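Local coordinates for protein second substrate binding domain of putative amino acid ABC transporter (PDB 4OEN) that probably binds an amino acid outside the cell and presents it to the membrane-spanning part of an ABC transporter for uptake, at residues F16-Q19 against Y25-I28; D29-K34 against Q215-K220; A37-F42 against L205-A210; G65-M70 against E84-A89; T185-K190 against E199-G204. All coordinates share one frame; numbering follows the deposited sequence. Where two conformers were deposited one is given.

Helix 28-40 ties most of these contacts together. It starts at the hairpin of contact 1, packs on helix 213-222 in contact 2 and ends against helix 195-210 in contact 3. The centres of contacts 2 and 3 lie about 12 Å apart. Contacts 4 and 5 both reach the mixed sheet, with centres about 8 Å apart. Asp29 of contact 2 joins contact 4 through the bond from Gly69 N to its OD2, 2.7 Å. Phe201 of contact 5 packs on Ile33. An acetate, probably from the crystallisation liquor, lies about 4 Å from the Ala68 side chain in contact 4. A sulfate sits at contact 3, on the surface.

Contact 1 (F16-Q19 against Y25-I28)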
# COMPACT_ATOMS: atom_id res chain seq x y z
N PHE A 16 -2.29 -4.67 2.87
CA PHE A 16 -2.37 -5.53 1.69
C PHE A 16 -2.42 -7.01 2.02
O PHE A 16 -3.20 -7.77 1.44
CB PHE A 16 -1.21 -5.20 0.74
CG PHE A 16 -1.24 -3.80 0.25
CD1 PHE A 16 -2.08 -3.44 -0.80
CD2 PHE A 16 -0.48 -2.81 0.87
CE1 PHE A 16 -2.15 -2.13 -1.24
CE2 PHE A 16 -0.54 -1.50 0.43
CZ PHE A 16 -1.38 -1.15 -0.63
N VAL A 17 -1.59 -7.44 2.96
CA VAL A 17 -1.59 -8.84 3.36
C VAL A 17 -1.01 -8.93 4.75
O VAL A 17 0.06 -8.35 5.03
CB VAL A 17 -0.82 -9.73 2.34
CG1 VAL A 17 0.62 -9.21 2.09
CG2 VAL A 17 -0.79 -11.20 2.79
N PHE A 18 -1.73 -9.61 5.63
CA PHE A 18 -1.30 -9.78 7.00
C PHE A 18 -2.09 -10.90 7.66
O PHE A 18 -3.12 -11.34 7.15
CB PHE A 18 -1.44 -8.47 7.79
CG PHE A 18 -2.85 -7.92 7.83
CD1 PHE A 18 -3.63 -8.08 8.96
CD2 PHE A 18 -3.37 -7.25 6.73
CE1 PHE A 18 -4.92 -7.57 8.99
CE2 PHE A 18 -4.66 -6.74 6.76
CZ PHE A 18 -5.43 -6.90 7.89
N GLN A 19 -1.58 -11.38 8.79
CA GLN A 19 -2.22 -12.44 9.55
C GLN A 19 -3.28 -11.87 10.50
O GLN A 19 -3.01 -10.93 11.25
CB GLN A 19 -1.16 -13.23 10.32
CG GLN A 19 -1.46 -14.70 10.55
CD GLN A 19 -0.33 -15.42 11.27
OE1 GLN A 19 0.73 -14.84 11.51
NE2 GLN A 19 -0.55 -16.68 11.61
N TYR A 25 -4.19 -15.58 6.56
CA TYR A 25 -3.71 -14.38 5.91
C TYR A 25 -4.88 -13.69 5.21
O TYR A 25 -5.63 -14.30 4.45
CB TYR A 25 -2.54 -14.69 4.95
CG TYR A 25 -1.33 -15.05 5.77
CD1 TYR A 25 -0.47 -14.08 6.25
CD2 TYR A 25 -1.10 -16.37 6.15
CE1 TYR A 25 0.63 -14.42 7.07
CE2 TYR A 25 -0.03 -16.71 6.96
CZ TYR A 25 0.83 -15.74 7.41
OH TYR A 25 1.88 -16.10 8.22
N THR A 26 -5.06 -12.42 5.54
CA THR A 26 -6.16 -11.63 5.01
C THR A 26 -5.56 -10.35 4.44
O THR A 26 -4.34 -10.26 4.30
CB THR A 26 -7.22 -11.34 6.11
OG1 THR A 26 -8.38 -10.73 5.51
CG2 THR A 26 -6.66 -10.41 7.17
N GLY A 27 -6.40 -9.38 4.09
CA GLY A 27 -5.89 -8.12 3.57
C GLY A 27 -6.46 -7.82 2.20
O GLY A 27 -7.05 -8.69 1.58
N ILE A 28 -6.27 -6.59 1.72
CA ILE A 28 -6.76 -6.20 0.40
C ILE A 28 -6.37 -7.19 -0.70
O ILE A 28 -7.20 -7.61 -1.52
CB ILE A 28 -6.21 -4.81 0.03
CG1 ILE A 28 -6.71 -3.77 1.03
CG2 ILE A 28 -6.54 -4.46 -1.42
CD1 ILE A 28 -6.10 -2.38 0.82
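A two-stranded beta hairpin, strands 18-19 and 25-26, brings 16-19 against 25-28 at the start of helix 28-40 in this type II periplasmic binding protein fold. Phe18 and Thr26 form the antiparallel hydrogen-bonded pair. Thr26 N gives a nearly straight bond to Phe18 O, 2.7 Å and 173°, and Phe18 N returns one of 3.0 Å to Thr26 O. The second donor is tilted 34° from the carbonyl plane. On the face they share, Phe18 CG sits between its backbone N and carbonyl carbon (chi1 59°), which lays the ring alongside Thr26. The methyl CG2 of Thr26 sits over one face of the Phe18 ring, 4.0 Å from its centroid, in a CH-pi contact. Thr26 OG1 turns to a different partner, Tyr221 of helix 213-222, by a hydrogen bond. Gln19 and Tyr25 form the next, non-hydrogen-bonded pair and share the other face. The Gln19 chain runs across the tyrosine ring, with CG 4.2 Å from the centroid, and its amide lies nearly parallel to the ring. Beyond the strands the two chains stay close. Gly27 takes the N-cap position of helix 28-40, and its CA makes a CA-H...O contact of 3.4 Å with Phe16 O. A shorter contact of the same kind joins Val17 CA to Thr26 O at 3.2 Å. Phe16 CD1 touches Ile28 CB at 4.4 Å.

Contact 2 (D29-K34 against Q215-K220); sequences DMELIK and QKILDK
Ile217 fills the tight part of this contact, where it packs on Glu31 and Leu32. Its CG2 methyl meets Glu31 CB at 3.9 Å. Its CG1 branch lies anti to the carbonyl carbon (chi1 -65°), which carries CD1 to the backbone of helix 28-40, 4.1 Å from Leu32 CA. The Glu31 and Ile217 side chains pass alongside, each heading toward the other's helix. Ile217 and Leu32 are buried here. Leu32 continues the packing toward Phe201 and Leu208 of helix 195-210. The two helices belong to one domain of the solute-binding fold. They run antiparallel at 167°, and their axes approach to 10.1 Å. The contact is looser toward solvent, where the polar ends lie. There the extended chain of Lys220 crosses Glu31 at about a right angle, and NZ makes a salt bridge of 2.8 Å to Glu31 OE2. The ammonium comes on the syn side of the oxygen, 28° out of the carboxylate plane. OE2 also takes a hydrogen bond with Tyr221 OH, so two groups grip the same oxygen. The carbons of the lysine lie against it too, with CD 3.3 Å from OE2. Glu31 OE1 instead faces Ile217, 4.1 Å from CG1.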
# COMPACT_ATOMS: atom_id res chain seq x y z
N ASP A 29 -5.10 -7.57 -0.71
CA ASP A 29 -4.59 -8.45 -1.77
C ASP A 29 -5.18 -9.83 -1.73
O ASP A 29 -5.46 -10.42 -2.78
CB ASP A 29 -3.08 -8.59 -1.67
CG ASP A 29 -2.35 -7.37 -2.12
OD1 ASP A 29 -3.01 -6.43 -2.62
OD2 ASP A 29 -1.12 -7.39 -1.97
N MET A 30 -5.35 -10.35 -0.52
CA MET A 30 -5.88 -11.70 -0.34
C MET A 30 -7.32 -11.74 -0.80
O MET A 30 -7.72 -12.64 -1.54
CB MET A 30 -5.75 -12.14 1.11
CG MET A 30 -4.28 -12.26 1.57
SD MET A 30 -3.27 -13.48 0.66
CE MET A 30 -2.52 -12.48 -0.63
N GLU A 31 -8.09 -10.75 -0.38
CA GLU A 31 -9.49 -10.71 -0.78
C GLU A 31 -9.64 -10.48 -2.28
O GLU A 31 -10.50 -11.08 -2.92
CB GLU A 31 -10.25 -9.65 0.01
CG GLU A 31 -10.38 -10.01 1.47
CD GLU A 31 -11.50 -9.25 2.18
OE1 GLU A 31 -12.58 -9.04 1.59
OE2 GLU A 31 -11.28 -8.88 3.35
N LEU A 32 -8.80 -9.60 -2.83
CA LEU A 32 -8.91 -9.24 -4.24
C LEU A 32 -8.56 -10.42 -5.15
O LEU A 32 -9.30 -10.71 -6.08
CB LEU A 32 -8.01 -8.05 -4.54
CG LEU A 32 -7.94 -7.62 -6.00
CD1 LEU A 32 -9.28 -7.13 -6.48
CD2 LEU A 32 -6.86 -6.57 -6.16
N ILE A 33 -7.46 -11.12 -4.88
CA ILE A 33 -7.11 -12.21 -5.79
C ILE A 33 -8.16 -13.34 -5.72
O ILE A 33 -8.51 -13.92 -6.74
CB ILE A 33 -5.69 -12.77 -5.51
CG1 ILE A 33 -5.24 -13.65 -6.68
CG2 ILE A 33 -5.59 -13.48 -4.15
CD1 ILE A 33 -5.21 -12.92 -8.00
N LYS A 34 -8.69 -13.61 -4.53
CA LYS A 34 -9.74 -14.61 -4.39
C LYS A 34 -11.01 -14.23 -5.14
O LYS A 34 -11.63 -15.08 -5.77
CB LYS A 34 -10.07 -14.82 -2.92
CG LYS A 34 -8.95 -15.49 -2.16
CD LYS A 34 -9.24 -15.52 -0.69
CE LYS A 34 -7.99 -15.91 0.08
NZ LYS A 34 -8.25 -16.02 1.53
N GLN A 215 -14.75 -1.77 -4.47
CA GLN A 215 -14.80 -0.68 -3.51
C GLN A 215 -15.12 -1.19 -2.11
O GLN A 215 -14.62 -0.66 -1.12
CB GLN A 215 -15.82 0.37 -3.94
CG GLN A 215 -15.75 1.66 -3.13
CD GLN A 215 -14.41 2.36 -3.25
OE1 GLN A 215 -13.78 2.36 -4.31
NE2 GLN A 215 -13.96 2.97 -2.16
N LYS A 216 -15.95 -2.23 -2.01
CA LYS A 216 -16.26 -2.81 -0.71
C LYS A 216 -15.02 -3.41 -0.03
O LYS A 216 -14.85 -3.31 1.19
CB LYS A 216 -17.35 -3.87 -0.84
CG LYS A 216 -18.74 -3.30 -1.10
CD LYS A 216 -19.77 -4.41 -1.12
CE LYS A 216 -21.14 -3.89 -1.53
NZ LYS A 216 -22.09 -5.02 -1.68
N ILE A 217 -14.15 -4.04 -0.82
CA ILE A 217 -12.91 -4.60 -0.27
C ILE A 217 -12.03 -3.46 0.22
O ILE A 217 -11.51 -3.52 1.34
CB ILE A 217 -12.15 -5.42 -1.32
CG1 ILE A 217 -12.98 -6.64 -1.72
CG2 ILE A 217 -10.77 -5.82 -0.80
CD1 ILE A 217 -12.35 -7.45 -2.86
N LEU A 218 -11.85 -2.44 -0.60
CA LEU A 218 -11.05 -1.29 -0.19
C LEU A 218 -11.61 -0.66 1.09
O LEU A 218 -10.85 -0.37 2.02
CB LEU A 218 -10.99 -0.24 -1.29
CG LEU A 218 -10.18 -0.64 -2.52
CD1 LEU A 218 -10.11 0.51 -3.50
CD2 LEU A 218 -8.78 -1.08 -2.09
N ASP A 219 -12.92 -0.46 1.12
CA ASP A 219 -13.55 0.22 2.25
C ASP A 219 -13.35 -0.53 3.57
O ASP A 219 -13.26 0.09 4.64
CB ASP A 219 -15.04 0.42 2.00
CG ASP A 219 -15.32 1.44 0.92
OD1 ASP A 219 -14.40 2.22 0.58
OD2 ASP A 219 -16.47 1.48 0.44
N LYS A 220 -13.28 -1.85 3.50
CA LYS A 220 -13.14 -2.66 4.69
C LYS A 220 -11.84 -2.32 5.42
O LYS A 220 -11.80 -2.24 6.65
CB LYS A 220 -13.17 -4.15 4.34
CG LYS A 220 -12.85 -5.08 5.50
CD LYS A 220 -12.93 -6.54 5.08
CE LYS A 220 -12.62 -7.45 6.24
NZ LYS A 220 -12.66 -8.89 5.84

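Contact 3 (A37-F42 against L205-A210). With SO4 (sulfate ion), chain C.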
# COMPACT_ATOMS: atom_id res chain seq x y z
N ALA A 37 -10.29 -14.62 -8.90
CA ALA A 37 -10.26 -16.02 -9.31
C ALA A 37 -11.67 -16.56 -9.46
O ALA A 37 -11.99 -17.29 -10.40
CB ALA A 37 -9.46 -16.84 -8.30
N LYS A 38 -12.54 -16.19 -8.53
CA LYS A 38 -13.91 -16.67 -8.55
C LYS A 38 -14.69 -16.05 -9.70
O LYS A 38 -15.50 -16.72 -10.35
CB LYS A 38 -14.58 -16.38 -7.21
CG LYS A 38 -16.00 -16.90 -7.12
CD LYS A 38 -16.55 -16.75 -5.72
CE LYS A 38 -17.96 -17.33 -5.62
NZ LYS A 38 -18.48 -17.29 -4.22
N ASP A 39 -14.46 -14.77 -9.96
CA ASP A 39 -15.14 -14.06 -11.05
C ASP A 39 -14.75 -14.62 -12.42
O ASP A 39 -15.58 -14.73 -13.33
CB ASP A 39 -14.80 -12.57 -10.99
CG ASP A 39 -15.41 -11.78 -12.14
OD1 ASP A 39 -16.62 -11.49 -12.07
OD2 ASP A 39 -14.69 -11.43 -13.10
N GLN A 40 -13.48 -15.00 -12.54
CA GLN A 40 -12.90 -15.41 -13.81
C GLN A 40 -12.85 -16.92 -13.98
O GLN A 40 -12.45 -17.42 -15.03
CB GLN A 40 -11.49 -14.84 -13.92
CG GLN A 40 -11.48 -13.34 -14.07
CD GLN A 40 -12.05 -12.90 -15.39
OE1 GLN A 40 -11.52 -13.24 -16.45
NE2 GLN A 40 -13.15 -12.14 -15.35
N GLY A 41 -13.24 -17.64 -12.94
CA GLY A 41 -13.36 -19.08 -13.02
C GLY A 41 -12.05 -19.84 -13.08
O GLY A 41 -11.98 -20.90 -13.70
N PHE A 42 -11.01 -19.32 -12.44
CA PHE A 42 -9.82 -20.14 -12.25
C PHE A 42 -9.59 -20.44 -10.77
O PHE A 42 -10.17 -19.80 -9.90
CB PHE A 42 -8.57 -19.50 -12.90
CG PHE A 42 -8.19 -18.14 -12.38
CD1 PHE A 42 -7.30 -17.99 -11.32
CD2 PHE A 42 -8.65 -16.99 -13.01
CE1 PHE A 42 -6.91 -16.73 -10.88
CE2 PHE A 42 -8.28 -15.73 -12.58
CZ PHE A 42 -7.42 -15.59 -11.51
N LEU A 205 -10.61 -7.57 -12.39
CA LEU A 205 -10.53 -6.28 -11.72
C LEU A 205 -11.59 -5.32 -12.26
O LEU A 205 -12.30 -4.65 -11.49
CB LEU A 205 -9.13 -5.67 -11.87
CG LEU A 205 -8.92 -4.30 -11.22
CD1 LEU A 205 -9.09 -4.37 -9.71
CD2 LEU A 205 -7.55 -3.75 -11.57
N ALA A 206 -11.70 -5.25 -13.59
CA ALA A 206 -12.70 -4.37 -14.21
C ALA A 206 -14.11 -4.77 -13.79
O ALA A 206 -14.94 -3.91 -13.50
CB ALA A 206 -12.56 -4.40 -15.72
N ASN A 207 -14.38 -6.07 -13.76
CA ASN A 207 -15.71 -6.52 -13.33
C ASN A 207 -16.00 -6.14 -11.89
O ASN A 207 -17.09 -5.67 -11.57
CB ASN A 207 -15.84 -8.03 -13.50
CG ASN A 207 -15.90 -8.45 -14.95
OD1 ASN A 207 -16.23 -7.64 -15.82
ND2 ASN A 207 -15.60 -9.72 -15.23
N LEU A 208 -15.03 -6.33 -11.01
CA LEU A 208 -15.22 -6.00 -9.60
C LEU A 208 -15.35 -4.49 -9.38
O LEU A 208 -16.05 -4.04 -8.47
CB LEU A 208 -14.07 -6.56 -8.75
CG LEU A 208 -13.99 -8.09 -8.74
CD1 LEU A 208 -12.76 -8.55 -7.95
CD2 LEU A 208 -15.25 -8.73 -8.19
N LYS A 209 -14.67 -3.70 -10.19
CA LYS A 209 -14.87 -2.26 -10.13
C LYS A 209 -16.28 -1.89 -10.60
O LYS A 209 -16.97 -1.10 -9.96
CB LYS A 209 -13.81 -1.53 -10.97
CG LYS A 209 -12.48 -1.39 -10.25
CD LYS A 209 -11.46 -0.73 -11.16
CE LYS A 209 -10.13 -0.53 -10.45
NZ LYS A 209 -9.14 0.09 -11.37
N ALA A 210 -16.72 -2.50 -11.70
CA ALA A 210 -17.99 -2.11 -12.30
C ALA A 210 -19.18 -2.41 -11.39
O ALA A 210 -20.17 -1.67 -11.40
CB ALA A 210 -18.17 -2.81 -13.64
S SO4 C . -15.41 -11.53 -18.45
O1 SO4 C . -15.99 -12.41 -17.44
O2 SO4 C . -16.48 -10.78 -19.11
O3 SO4 C . -14.47 -10.61 -17.83
O4 SO4 C . -14.71 -12.34 -19.44
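Asp39 and Gln40, at the end of helix 28-40, meet Asn207 of helix 195-210 on the surface of the domain, where two helices of the periplasmic binding protein fold lie side by side. Following the first segment, Asp39 comes first. Its CG lies anti to the backbone N (chi1 177°), which sends the carboxylate across to the second helix. OD2 accepts a nearly straight hydrogen bond of 2.9 Å from Asn207 ND2, at 174°. It uses its syn lone pair and lies in the amide plane of Asn207, although the two flat groups are turned steeply against each other. Gln40 follows. A bend in its chain (chi2 -68°) brings NE2 to the same OD2 at 2.8 Å, from the anti side and tilted out of the carboxylate plane. The carboxylate oxygen is thus held by two amides. Gln40 also packs on Met200 and Asn203 of helix 195-210. Gly41 then leaves the helix with positive phi. The two amide nitrogens that hold Asp39 also point to a sulfate, probably from the crystallisation liquor. They lie between a carboxylate and a sulfate oxygen, and their partly positive hydrogens probably ease the charge on both. The sulfate O3 takes a bond of 3.0 Å from Asn207 ND2 and one of 3.2 Å from Gln40 NE2.

Contact 4 (G65-M70 against E84-A89)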
# COMPACT_ATOMS: atom_id res chain seq x y z
N GLY A 65 2.17 -16.25 -10.06
CA GLY A 65 1.96 -14.82 -9.92
C GLY A 65 2.31 -14.36 -8.53
O GLY A 65 2.44 -15.19 -7.62
N ILE A 66 2.51 -13.06 -8.39
CA ILE A 66 2.74 -12.45 -7.09
C ILE A 66 1.79 -11.27 -6.86
O ILE A 66 1.55 -10.47 -7.76
CB ILE A 66 4.21 -11.99 -6.93
CG1 ILE A 66 4.41 -11.27 -5.60
CG2 ILE A 66 4.66 -11.11 -8.10
CD1 ILE A 66 5.88 -10.93 -5.31
N ILE A 67 1.22 -11.22 -5.66
CA ILE A 67 0.43 -10.06 -5.26
C ILE A 67 0.84 -9.79 -3.82
O ILE A 67 0.80 -10.68 -2.98
CB ILE A 67 -1.11 -10.30 -5.42
CG1 ILE A 67 -1.85 -8.96 -5.35
CG2 ILE A 67 -1.66 -11.37 -4.44
CD1 ILE A 67 -3.38 -9.08 -5.59
N ALA A 68 1.31 -8.57 -3.56
CA ALA A 68 1.89 -8.26 -2.25
C ALA A 68 2.14 -6.77 -2.10
O ALA A 68 3.24 -6.36 -1.74
CB ALA A 68 3.21 -9.04 -2.03
N GLY A 69 1.12 -5.95 -2.38
CA GLY A 69 1.29 -4.51 -2.36
C GLY A 69 2.50 -4.08 -3.17
O GLY A 69 3.24 -3.17 -2.79
N MET A 70 2.68 -4.75 -4.31
CA MET A 70 3.90 -4.64 -5.11
C MET A 70 3.92 -3.41 -5.99
O MET A 70 3.03 -3.23 -6.83
CB MET A 70 4.06 -5.89 -5.96
CG MET A 70 5.29 -5.89 -6.84
SD MET A 70 5.45 -7.50 -7.65
CE MET A 70 6.98 -7.28 -8.55
N GLU A 84 -2.93 -4.22 -14.68
CA GLU A 84 -3.39 -2.87 -14.44
C GLU A 84 -3.25 -2.57 -12.96
O GLU A 84 -3.35 -3.48 -12.14
CB GLU A 84 -4.85 -2.71 -14.87
CG GLU A 84 -5.08 -2.88 -16.35
CD GLU A 84 -4.76 -1.62 -17.13
OE1 GLU A 84 -4.51 -0.58 -16.50
OE2 GLU A 84 -4.78 -1.68 -18.38
N SER A 85 -3.02 -1.31 -12.62
CA SER A 85 -2.94 -0.91 -11.22
C SER A 85 -4.26 -1.13 -10.52
O SER A 85 -5.32 -0.77 -11.05
CB SER A 85 -2.54 0.56 -11.11
OG SER A 85 -2.48 0.95 -9.74
N TYR A 86 -4.22 -1.69 -9.31
CA TYR A 86 -5.43 -1.78 -8.50
C TYR A 86 -5.40 -0.80 -7.34
O TYR A 86 -6.36 -0.73 -6.57
CB TYR A 86 -5.66 -3.21 -7.99
CG TYR A 86 -4.61 -3.78 -7.06
CD1 TYR A 86 -4.66 -3.56 -5.69
CD2 TYR A 86 -3.60 -4.58 -7.56
CE1 TYR A 86 -3.69 -4.10 -4.85
CE2 TYR A 86 -2.63 -5.14 -6.71
CZ TYR A 86 -2.69 -4.89 -5.36
OH TYR A 86 -1.74 -5.43 -4.51
N TYR A 87 -4.32 -0.04 -7.21
CA TYR A 87 -4.23 0.92 -6.11
C TYR A 87 -3.13 1.92 -6.38
O TYR A 87 -1.97 1.54 -6.60
CB TYR A 87 -3.96 0.20 -4.78
CG TYR A 87 -4.01 1.13 -3.60
CD1 TYR A 87 -5.23 1.62 -3.14
CD2 TYR A 87 -2.86 1.52 -2.93
CE1 TYR A 87 -5.29 2.48 -2.06
CE2 TYR A 87 -2.91 2.38 -1.84
CZ TYR A 87 -4.13 2.85 -1.41
OH TYR A 87 -4.22 3.70 -0.34
N THR A 88 -3.48 3.20 -6.35
CA THR A 88 -2.49 4.27 -6.47
C THR A 88 -1.99 4.62 -5.09
O THR A 88 -2.77 5.06 -4.24
CB THR A 88 -3.06 5.52 -7.13
OG1 THR A 88 -3.51 5.19 -8.45
CG2 THR A 88 -1.98 6.62 -7.21
N ALA A 89 -0.70 4.42 -4.88
CA ALA A 89 -0.07 4.63 -3.59
C ALA A 89 0.33 6.09 -3.45
O ALA A 89 0.98 6.64 -4.33
CB ALA A 89 1.14 3.74 -3.43
O HOH W 1 0.69 -6.50 -5.53
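One water is gripped by Ala68 N, Met70 N and Tyr86 OH, and it links the two segments. The water accepts from Ala68 N at 2.9 Å and from Met70 N, also at 2.9 Å. It lies 2.8 Å from Tyr86 OH, at the edge of the tyrosine ring and in its plane. Gly69 N, between the two donors, is bonded to Asp29. So three successive backbone N-H groups, of Ala68, Gly69 and Met70, have polar partners. Tyr86 reaches them because its CG stands between the backbone N and the carbonyl carbon (chi1 62°), and its ring carries the hydroxyl toward the turn. The apolar part of the contact is small. Ile67 crosses Tyr86 obliquely. Its CG1 lies 3.6 Å from Tyr86 OH and 4.1 Å from CE2. In the mixed sheet of this solute-binding protein, 65-70 follows strand 65-66, and 84-89 runs into strand 87-96. An acetate lies near the Ala68 side chain. It is probably from the crystallisation liquor, though such ions often mark pockets. With few side-chain carbons touching, the segments meet largely through a shared water and through Asp29 of helix 28-40, which bonds Gly69 N and, weakly, Tyr86 OH.

Contact 5 (T185-K190 against E199-G204); sequences TAFAVK and EMFNNG
The Phe187 and Phe201 rings lie nearly parallel, 5° apart, but offset so that little of one ring lies over the other. Their centroids are 4.8 Å apart. Over one face of the Phe201 ring stands the CB of Phe187, 3.6 Å from the centroid and 15° off the ring normal, in a CH-pi contact. The closest approach is Phe187 CB to Phe201 CE1, 3.5 Å. In return, Phe201 CD1 lies over one face of the Phe187 ring, 3.7 Å from its CG. At the edge of the Phe201 ring, and in its plane, sits Asn202 OD1. That oxygen accepts a hydrogen bond from Glu84 N, so it is already satisfied. Both phenylalanines place CG anti to the backbone N, with chi1 171° for Phe187. In this way each ring is directed to the other segment. Phe187 lies along strand 180-190, a strand interrupted by a bulge or short loop. Its N-H bonds Ser83 OG. Phe201 is on helix 195-210, which covers this side of the mixed sheet in the type II periplasmic binding protein fold. Other apolar side chains pack round the rings. Leu197 and Ile198 touch Phe187, while Ile33 and Ile36 of helix 28-40 touch Phe201. The two rings therefore lie in the layer between sheet and helices. With both rings buried, the contact is apolar packing with one CH-pi contact. A methylene placed over a ring face, more than ring-on-ring stacking, joins the helix to the strand.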
# COMPACT_ATOMS: atom_id res chain seq x y z
N THR A 185 0.27 0.11 -7.78
CA THR A 185 0.35 -1.19 -7.14
C THR A 185 -0.30 -2.20 -8.06
O THR A 185 -1.41 -1.96 -8.53
CB THR A 185 -0.36 -1.18 -5.77
OG1 THR A 185 -0.09 0.05 -5.09
CG2 THR A 185 0.09 -2.35 -4.92
N ALA A 186 0.36 -3.32 -8.32
CA ALA A 186 -0.21 -4.28 -9.27
C ALA A 186 0.18 -5.71 -8.97
O ALA A 186 1.09 -5.98 -8.20
CB ALA A 186 0.22 -3.92 -10.70
N PHE A 187 -0.56 -6.62 -9.61
CA PHE A 187 -0.27 -8.05 -9.65
C PHE A 187 0.79 -8.29 -10.73
O PHE A 187 0.86 -7.52 -11.68
CB PHE A 187 -1.60 -8.79 -9.93
CG PHE A 187 -1.47 -10.25 -10.22
CD1 PHE A 187 -1.38 -11.18 -9.18
CD2 PHE A 187 -1.51 -10.72 -11.53
CE1 PHE A 187 -1.28 -12.55 -9.44
CE2 PHE A 187 -1.42 -12.08 -11.80
CZ PHE A 187 -1.30 -13.00 -10.76
N ALA A 188 1.61 -9.33 -10.57
CA ALA A 188 2.67 -9.57 -11.56
C ALA A 188 2.86 -11.03 -11.86
O ALA A 188 2.64 -11.89 -11.01
CB ALA A 188 4.00 -8.96 -11.08
N VAL A 189 3.29 -11.30 -13.09
CA VAL A 189 3.73 -12.63 -13.51
C VAL A 189 5.15 -12.49 -14.05
O VAL A 189 5.63 -11.37 -14.27
CB VAL A 189 2.81 -13.23 -14.59
CG1 VAL A 189 1.37 -13.34 -14.06
CG2 VAL A 189 2.83 -12.39 -15.84
N LYS A 190 5.84 -13.61 -14.22
CA LYS A 190 7.16 -13.55 -14.83
C LYS A 190 7.03 -13.01 -16.25
O LYS A 190 6.13 -13.40 -16.98
CB LYS A 190 7.82 -14.93 -14.83
CG LYS A 190 9.23 -14.93 -15.39
CD LYS A 190 9.86 -16.31 -15.31
CE LYS A 190 11.27 -16.28 -15.87
NZ LYS A 190 11.90 -17.61 -15.77
N GLU A 199 -4.35 -11.32 -18.28
CA GLU A 199 -5.59 -11.01 -18.98
C GLU A 199 -6.81 -11.19 -18.06
O GLU A 199 -7.66 -10.31 -17.97
CB GLU A 199 -5.75 -11.89 -20.22
CG GLU A 199 -4.72 -11.65 -21.31
CD GLU A 199 -4.91 -12.56 -22.53
OE1 GLU A 199 -6.03 -13.07 -22.75
OE2 GLU A 199 -3.92 -12.78 -23.26
N MET A 200 -6.87 -12.32 -17.37
CA MET A 200 -7.98 -12.59 -16.46
C MET A 200 -7.95 -11.69 -15.23
O MET A 200 -9.01 -11.29 -14.72
CB MET A 200 -7.99 -14.06 -16.05
CG MET A 200 -8.37 -14.97 -17.20
SD MET A 200 -8.59 -16.68 -16.71
CE MET A 200 -6.92 -17.10 -16.18
N PHE A 201 -6.76 -11.36 -14.74
CA PHE A 201 -6.71 -10.47 -13.59
C PHE A 201 -7.30 -9.12 -13.97
O PHE A 201 -8.12 -8.57 -13.23
CB PHE A 201 -5.28 -10.28 -13.07
CG PHE A 201 -5.19 -9.41 -11.84
CD1 PHE A 201 -5.14 -9.98 -10.57
CD2 PHE A 201 -5.19 -8.03 -11.94
CE1 PHE A 201 -5.07 -9.18 -9.43
CE2 PHE A 201 -5.13 -7.22 -10.82
CZ PHE A 201 -5.07 -7.80 -9.55
N ASN A 202 -6.89 -8.59 -15.11
CA ASN A 202 -7.37 -7.29 -15.54
C ASN A 202 -8.87 -7.31 -15.80
O ASN A 202 -9.56 -6.35 -15.48
CB ASN A 202 -6.64 -6.83 -16.79
CG ASN A 202 -5.19 -6.46 -16.52
OD1 ASN A 202 -4.80 -6.23 -15.37
ND2 ASN A 202 -4.39 -6.39 -17.57
N ASN A 203 -9.38 -8.38 -16.39
CA ASN A 203 -10.82 -8.49 -16.64
C ASN A 203 -11.59 -8.63 -15.34
O ASN A 203 -12.66 -8.03 -15.17
CB ASN A 203 -11.12 -9.67 -17.55
CG ASN A 203 -10.68 -9.42 -18.98
OD1 ASN A 203 -10.48 -8.27 -19.37
ND2 ASN A 203 -10.55 -10.48 -19.75
N GLY A 204 -11.06 -9.43 -14.42
CA GLY A 204 -11.68 -9.62 -13.11
C GLY A 204 -11.71 -8.31 -12.35
O GLY A 204 -12.72 -7.96 -11.74